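Molinate hydrolase (Gulosibacter molinativorax, PDB 4UB9) hydrolyses the thiocarbamate herbicide molinate, as a zinc-binding member of the amidohydrolase family. Local coordinates at residues D83-N95 and L444-A456. Residues are numbered along the deposited sequence; the frame is centred on the assembly and turned at random.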
ATOM      1  N   ASP A  83     -28.401  38.323  35.176  1.00 51.28           N
ATOM      2  CA  ASP A  83     -29.818  38.414  35.041  1.00 55.00           C
ATOM      3  C   ASP A  83     -30.344  37.286  34.157  1.00 48.77           C
ATOM      4  O   ASP A  83     -30.254  37.341  32.932  1.00 45.71           O
ATOM      5  CB  ASP A  83     -30.213  39.771  34.458  1.00 60.52           C
ATOM      6  CG  ASP A  83     -31.722  39.916  34.283  1.00 68.38           C
ATOM      7  OD1 ASP A  83     -32.496  39.183  34.949  1.00 77.53           O
ATOM      8  OD2 ASP A  83     -32.133  40.779  33.483  1.00 79.52           O
ATOM      9  N   ALA A  84     -31.008  36.338  34.783  1.00 48.34           N
ATOM     10  CA  ALA A  84     -31.546  35.195  34.083  1.00 58.56           C
ATOM     11  C   ALA A  84     -33.025  35.291  33.696  1.00 56.76           C
ATOM     12  O   ALA A  84     -33.607  34.322  33.261  1.00 47.54           O
ATOM     13  CB  ALA A  84     -31.269  33.929  34.876  1.00 61.86           C
ATOM     14  N   GLN A  85     -33.627  36.457  33.850  1.00 53.89           N
ATOM     15  CA  GLN A  85     -35.045  36.602  33.586  1.00 58.02           C
ATOM     16  C   GLN A  85     -35.319  36.185  32.164  1.00 53.19           C
ATOM     17  O   GLN A  85     -34.656  36.625  31.253  1.00 55.43           O
ATOM     18  CB  GLN A  85     -35.448  38.067  33.738  1.00 69.32           C
ATOM     19  CG  GLN A  85     -36.529  38.361  34.768  1.00 79.31           C
ATOM     20  CD  GLN A  85     -37.635  39.269  34.243  1.00 82.99           C
ATOM     21  OE1 GLN A  85     -37.394  40.227  33.513  1.00 91.89           O
ATOM     22  NE2 GLN A  85     -38.860  38.967  34.620  1.00 80.55           N
ATOM     23  N   GLY A  86     -36.328  35.349  31.983  1.00 49.93           N
ATOM     24  CA  GLY A  86     -36.674  34.831  30.677  1.00 47.87           C
ATOM     25  C   GLY A  86     -35.730  33.778  30.145  1.00 47.92           C
ATOM     26  O   GLY A  86     -35.753  33.435  28.990  1.00 44.90           O
ATOM     27  N   LYS A  87     -34.909  33.251  31.022  1.00 49.82           N
ATOM     28  CA  LYS A  87     -33.834  32.372  30.632  1.00 52.47           C
ATOM     29  C   LYS A  87     -33.803  31.084  31.439  1.00 57.73           C
ATOM     30  O   LYS A  87     -34.473  30.932  32.439  1.00 60.20           O
ATOM     31  CB  LYS A  87     -32.502  33.100  30.712  1.00 53.19           C
ATOM     32  CG  LYS A  87     -32.350  34.140  29.623  1.00 57.90           C
ATOM     33  CD  LYS A  87     -31.061  34.923  29.725  1.00 59.03           C
ATOM     34  CE  LYS A  87     -31.062  36.067  28.732  1.00 61.19           C
ATOM     35  NZ  LYS A  87     -29.790  36.180  27.991  1.00 60.45           N
ATOM     36  N   TRP A  88     -33.056  30.127  30.942  1.00 56.05           N
ATOM     37  CA  TRP A  88     -32.942  28.838  31.576  1.00 48.30           C
ATOM     38  C   TRP A  88     -31.568  28.640  32.192  1.00 42.42           C
ATOM     39  O   TRP A  88     -30.560  28.949  31.617  1.00 41.38           O
ATOM     40  CB  TRP A  88     -33.292  27.739  30.598  1.00 45.97           C
ATOM     41  CG  TRP A  88     -34.751  27.662  30.329  1.00 47.81           C
ATOM     42  CD1 TRP A  88     -35.631  26.746  30.836  1.00 48.81           C
ATOM     43  CD2 TRP A  88     -35.513  28.524  29.484  1.00 46.47           C
ATOM     44  NE1 TRP A  88     -36.901  26.989  30.357  1.00 46.23           N
ATOM     45  CE2 TRP A  88     -36.852  28.069  29.516  1.00 47.88           C
ATOM     46  CE3 TRP A  88     -35.195  29.626  28.692  1.00 46.27           C
ATOM     47  CZ2 TRP A  88     -37.873  28.692  28.804  1.00 45.76           C
ATOM     48  CZ3 TRP A  88     -36.210  30.248  27.975  1.00 50.84           C
ATOM     49  CH2 TRP A  88     -37.540  29.775  28.040  1.00 53.37           C
ATOM     50  N   ILE A  89     -31.586  28.130  33.406  1.00 41.13           N
ATOM     51  CA  ILE A  89     -30.391  27.875  34.180  1.00 39.33           C
ATOM     52  C   ILE A  89     -30.150  26.361  34.305  1.00 37.94           C
ATOM     53  O   ILE A  89     -30.960  25.640  34.898  1.00 38.60           O
ATOM     54  CB  ILE A  89     -30.493  28.439  35.597  1.00 37.24           C
ATOM     55  CG1 ILE A  89     -30.747  29.944  35.544  1.00 37.26           C
ATOM     56  CG2 ILE A  89     -29.199  28.155  36.355  1.00 39.66           C
ATOM     57  CD1 ILE A  89     -31.139  30.552  36.884  1.00 34.30           C
ATOM     58  N   LEU A  90     -29.017  25.914  33.766  1.00 37.42           N
ATOM     59  CA  LEU A  90     -28.603  24.493  33.792  1.00 35.03           C
ATOM     60  C   LEU A  90     -27.292  24.314  34.533  1.00 36.58           C
ATOM     61  O   LEU A  90     -26.550  25.302  34.737  1.00 34.44           O
ATOM     62  CB  LEU A  90     -28.454  23.940  32.401  1.00 35.14           C
ATOM     63  CG  LEU A  90     -29.733  23.525  31.673  1.00 37.82           C
ATOM     64  CD1 LEU A  90     -30.618  24.735  31.334  1.00 38.44           C
ATOM     65  CD2 LEU A  90     -29.393  22.771  30.401  1.00 36.14           C
ATOM     66  N   PRO A  91     -26.970  23.058  34.938  1.00 35.98           N
ATOM     67  CA  PRO A  91     -25.676  22.854  35.548  1.00 36.49           C
ATOM     68  C   PRO A  91     -24.637  22.984  34.483  1.00 33.41           C
ATOM     69  O   PRO A  91     -24.936  22.856  33.311  1.00 31.69           O
ATOM     70  CB  PRO A  91     -25.735  21.411  36.059  1.00 41.21           C
ATOM     71  CG  PRO A  91     -27.144  20.961  35.879  1.00 41.57           C
ATOM     72  CD  PRO A  91     -27.715  21.807  34.817  1.00 38.94           C
ATOM     73  N   GLY A  92     -23.408  23.204  34.902  1.00 35.48           N
ATOM     74  CA  GLY A  92     -22.280  23.088  33.972  1.00 37.46           C
ATOM     75  C   GLY A  92     -22.366  21.757  33.199  1.00 38.26           C
ATOM     76  O   GLY A  92     -22.600  20.685  33.791  1.00 34.85           O
ATOM     77  N   LEU A  93     -22.246  21.830  31.882  1.00 33.75           N
ATOM     78  CA  LEU A  93     -22.359  20.639  31.066  1.00 35.58           C
ATOM     79  C   LEU A  93     -21.131  19.743  31.255  1.00 36.48           C
ATOM     80  O   LEU A  93     -20.029  20.208  31.601  1.00 31.87           O
ATOM     81  CB  LEU A  93     -22.598  20.964  29.596  1.00 35.39           C
ATOM     82  CG  LEU A  93     -23.837  21.842  29.348  1.00 38.23           C
ATOM     83  CD1 LEU A  93     -24.008  22.157  27.875  1.00 37.25           C
ATOM     84  CD2 LEU A  93     -25.098  21.219  29.874  1.00 37.01           C
ATOM     85  N   VAL A  94     -21.350  18.457  30.988  1.00 34.10           N
ATOM     86  CA  VAL A  94     -20.355  17.413  31.275  1.00 34.38           C
ATOM     87  C   VAL A  94     -20.270  16.413  30.155  1.00 33.16           C
ATOM     88  O   VAL A  94     -21.284  15.847  29.711  1.00 33.90           O
ATOM     89  CB  VAL A  94     -20.705  16.653  32.576  1.00 38.02           C
ATOM     90  CG1 VAL A  94     -19.638  15.611  32.894  1.00 39.48           C
ATOM     91  CG2 VAL A  94     -20.848  17.623  33.747  1.00 36.56           C
ATOM     92  N   ASN A  95     -19.052  16.196  29.688  1.00 32.97           N
ATOM     93  CA  ASN A  95     -18.822  15.257  28.586  1.00 32.60           C
ATOM     94  C   ASN A  95     -18.091  14.049  29.128  1.00 32.00           C
ATOM     95  O   ASN A  95     -16.956  14.159  29.593  1.00 33.83           O
ATOM     96  CB  ASN A  95     -17.996  15.897  27.459  1.00 31.83           C
ATOM     97  CG  ASN A  95     -18.054  15.110  26.162  1.00 32.89           C
ATOM     98  OD1 ASN A  95     -18.025  13.859  26.149  1.00 32.80           O
ATOM     99  ND2 ASN A  95     -18.141  15.835  25.039  1.00 33.37           N
ATOM    100  N   LEU A 444     -20.031  22.168  43.418  1.00 38.51           N
ATOM    101  CA  LEU A 444     -19.273  23.221  42.727  1.00 37.76           C
ATOM    102  C   LEU A 444     -20.171  24.145  41.915  1.00 39.61           C
ATOM    103  O   LEU A 444     -21.183  23.729  41.367  1.00 38.02           O
ATOM    104  CB  LEU A 444     -18.216  22.624  41.821  1.00 39.77           C
ATOM    105  CG  LEU A 444     -17.035  21.966  42.547  1.00 39.43           C
ATOM    106  CD1 LEU A 444     -16.363  20.961  41.644  1.00 36.00           C
ATOM    107  CD2 LEU A 444     -16.014  22.993  43.031  1.00 40.51           C
ATOM    108  N   GLY A 445     -19.766  25.399  41.827  1.00 38.77           N
ATOM    109  CA  GLY A 445     -20.545  26.464  41.161  1.00 39.99           C
ATOM    110  C   GLY A 445     -20.408  26.586  39.659  1.00 37.38           C
ATOM    111  O   GLY A 445     -20.015  27.631  39.110  1.00 40.00           O
ATOM    112  N   ASP A 446     -20.742  25.500  38.999  1.00 38.22           N
ATOM    113  CA  ASP A 446     -20.655  25.413  37.561  1.00 38.26           C
ATOM    114  C   ASP A 446     -22.032  25.545  36.999  1.00 41.90           C
ATOM    115  O   ASP A 446     -22.910  24.703  37.245  1.00 46.83           O
ATOM    116  CB  ASP A 446     -20.053  24.063  37.126  1.00 45.62           C
ATOM    117  CG  ASP A 446     -18.586  23.864  37.580  1.00 45.89           C
ATOM    118  OD1 ASP A 446     -17.952  24.822  38.073  1.00 50.39           O
ATOM    119  OD2 ASP A 446     -18.077  22.717  37.448  1.00 51.60           O
ATOM    120  N   VAL A 447     -22.241  26.544  36.160  1.00 40.47           N
ATOM    121  CA  VAL A 447     -23.594  26.829  35.666  1.00 35.16           C
ATOM    122  C   VAL A 447     -23.521  27.379  34.282  1.00 37.67           C
ATOM    123  O   VAL A 447     -22.588  28.106  33.937  1.00 43.69           O
ATOM    124  CB  VAL A 447     -24.262  27.910  36.531  1.00 40.37           C
ATOM    125  CG1 VAL A 447     -25.612  28.292  36.003  1.00 39.53           C
ATOM    126  CG2 VAL A 447     -24.386  27.434  37.967  1.00 44.11           C
ATOM    127  N   VAL A 448     -24.488  26.996  33.466  1.00 35.02           N
ATOM    128  CA  VAL A 448     -24.689  27.659  32.209  1.00 35.02           C
ATOM    129  C   VAL A 448     -26.096  28.240  32.115  1.00 38.91           C
ATOM    130  O   VAL A 448     -27.035  27.727  32.741  1.00 37.22           O
ATOM    131  CB  VAL A 448     -24.429  26.765  31.002  1.00 35.78           C
ATOM    132  CG1 VAL A 448     -23.046  26.194  31.117  1.00 40.56           C
ATOM    133  CG2 VAL A 448     -25.458  25.673  30.856  1.00 38.41           C
ATOM    134  N   VAL A 449     -26.232  29.283  31.299  1.00 36.11           N
ATOM    135  CA  VAL A 449     -27.496  29.964  31.111  1.00 34.27           C
ATOM    136  C   VAL A 449     -27.814  29.986  29.641  1.00 34.46           C
ATOM    137  O   VAL A 449     -26.999  30.452  28.843  1.00 34.65           O
ATOM    138  CB  VAL A 449     -27.429  31.409  31.642  1.00 39.33           C
ATOM    139  CG1 VAL A 449     -28.756  32.119  31.425  1.00 39.46           C
ATOM    140  CG2 VAL A 449     -27.064  31.428  33.124  1.00 38.14           C
ATOM    141  N   LEU A 450     -29.001  29.494  29.291  1.00 35.60           N
ATOM    142  CA  LEU A 450     -29.493  29.489  27.922  1.00 33.66           C
ATOM    143  C   LEU A 450     -30.629  30.482  27.713  1.00 41.46           C
ATOM    144  O   LEU A 450     -31.415  30.743  28.611  1.00 38.82           O
ATOM    145  CB  LEU A 450     -30.034  28.125  27.561  1.00 37.02           C
ATOM    146  CG  LEU A 450     -29.177  26.911  27.872  1.00 35.38           C
ATOM    147  CD1 LEU A 450     -29.941  25.654  27.514  1.00 36.89           C
ATOM    148  CD2 LEU A 450     -27.893  26.969  27.081  1.00 38.63           C
ATOM    149  N   ASP A 451     -30.744  30.973  26.487  1.00 44.35           N
ATOM    150  CA  ASP A 451     -31.787  31.950  26.119  1.00 48.12           C
ATOM    151  C   ASP A 451     -33.085  31.336  25.704  1.00 47.67           C
ATOM    152  O   ASP A 451     -34.095  31.998  25.678  1.00 48.62           O
ATOM    153  CB  ASP A 451     -31.337  32.784  24.929  1.00 49.91           C
ATOM    154  CG  ASP A 451     -30.301  33.778  25.300  1.00 52.38           C
ATOM    155  OD1 ASP A 451     -30.111  33.999  26.508  1.00 52.71           O
ATOM    156  OD2 ASP A 451     -29.632  34.303  24.391  1.00 65.04           O
ATOM    157  N   GLN A 452     -33.042  30.083  25.300  1.00 48.99           N
ATOM    158  CA  GLN A 452     -34.247  29.399  24.921  1.00 45.61           C
ATOM    159  C   GLN A 452     -34.371  28.069  25.592  1.00 48.19           C
ATOM    160  O   GLN A 452     -33.430  27.597  26.223  1.00 46.40           O
ATOM    161  CB  GLN A 452     -34.329  29.276  23.432  1.00 48.78           C
ATOM    162  CG  GLN A 452     -34.603  30.627  22.816  1.00 54.23           C
ATOM    163  CD  GLN A 452     -34.487  30.559  21.322  1.00 56.91           C
ATOM    164  OE1 GLN A 452     -35.308  29.941  20.643  1.00 54.82           O
ATOM    165  NE2 GLN A 452     -33.484  31.223  20.788  1.00 66.20           N
ATOM    166  N   ASP A 453     -35.564  27.484  25.474  1.00 47.03           N
ATOM    167  CA  ASP A 453     -35.980  26.340  26.260  1.00 41.64           C
ATOM    168  C   ASP A 453     -35.510  25.017  25.649  1.00 39.91           C
ATOM    169  O   ASP A 453     -36.046  24.548  24.634  1.00 39.15           O
ATOM    170  CB  ASP A 453     -37.501  26.318  26.397  1.00 48.49           C
ATOM    171  CG  ASP A 453     -38.002  25.231  27.361  1.00 56.70           C
ATOM    172  OD1 ASP A 453     -37.208  24.650  28.137  1.00 58.56           O
ATOM    173  OD2 ASP A 453     -39.211  24.980  27.361  1.00 58.87           O
ATOM    174  N   PRO A 454     -34.553  24.368  26.305  1.00 36.88           N
ATOM    175  CA  PRO A 454     -34.031  23.100  25.800  1.00 38.88           C
ATOM    176  C   PRO A 454     -35.025  21.952  25.863  1.00 38.23           C
ATOM    177  O   PRO A 454     -34.928  21.026  25.074  1.00 40.13           O
ATOM    178  CB  PRO A 454     -32.849  22.828  26.705  1.00 39.13           C
ATOM    179  CG  PRO A 454     -33.092  23.604  27.960  1.00 40.25           C
ATOM    180  CD  PRO A 454     -33.921  24.779  27.573  1.00 39.84           C
ATOM    181  N   LEU A 455     -36.021  22.050  26.733  1.00 41.76           N
ATOM    182  CA  LEU A 455     -37.072  21.024  26.783  1.00 38.34           C
ATOM    183  C   LEU A 455     -38.070  21.127  25.668  1.00 42.94           C
ATOM    184  O   LEU A 455     -38.727  20.156  25.311  1.00 51.78           O
ATOM    185  CB  LEU A 455     -37.793  21.088  28.110  1.00 42.85           C
ATOM    186  CG  LEU A 455     -36.810  20.866  29.278  1.00 46.31           C
ATOM    187  CD1 LEU A 455     -37.449  21.201  30.603  1.00 43.63           C
ATOM    188  CD2 LEU A 455     -36.298  19.419  29.280  1.00 50.36           C
ATOM    189  N   ALA A 456     -38.240  22.324  25.130  1.00 42.38           N
ATOM    190  CA  ALA A 456     -39.179  22.516  24.015  1.00 41.20           C
ATOM    191  C   ALA A 456     -38.534  22.063  22.725  1.00 40.77           C
ATOM    192  O   ALA A 456     -39.190  21.577  21.808  1.00 41.47           O
ATOM    193  CB  ALA A 456     -39.559  23.992  23.898  1.00 43.16           C
TER
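Strands 88-91 and 447-450 pair antiparallel, with Trp88 to Leu450 and Leu90 to Val448 as the hydrogen-bonded pairs and Ile89 to Val449 between them. The pairing belongs to the small beta domain beside the TIM barrel, built as in other amidohydrolases from chain before and after the barrel. Strand 88-95 runs on to pair in parallel with strand 138-143. The bond from Trp88 N to Leu450 O is 2.9 Å long and nearly straight. Beyond Pro91 the pairing ends with a hydrogen bond from Gly92 N to Asp446 O, 2.8 Å, the donor well above the carbonyl plane. The Asp446 carboxylate turns elsewhere, to Arg167 and the backbone N of Glu470.

On one face of the sheet, Leu90 CD1 meets Leu450 CD1 at 4.0 Å, the two side chains crossing at about a right angle. Ile419 of helix 415-421 packs on Leu90 and Pro454. On the face of Ile89 and Val449, Ile89 CG2 meets Val447 CG1 at 3.6 Å; each methyl is brought there by standing anti to its own backbone N. Lys87 NZ hydrogen-bonds Ser465 OG; its modelled salt bridge to Asp451 OD1 is doubtful, because that oxygen is less surely placed.

The chain after Asp451 folds over one face of the Trp88 indole. Pro454 CD makes a CH-pi contact with the five-membered ring, and Asp453 CB sits 3.8 Å from the centroid of the six-membered ring. The Asp453 carboxylate lies nearly parallel to the indole, and its OD1 accepts from Leu455 N in an Asx turn.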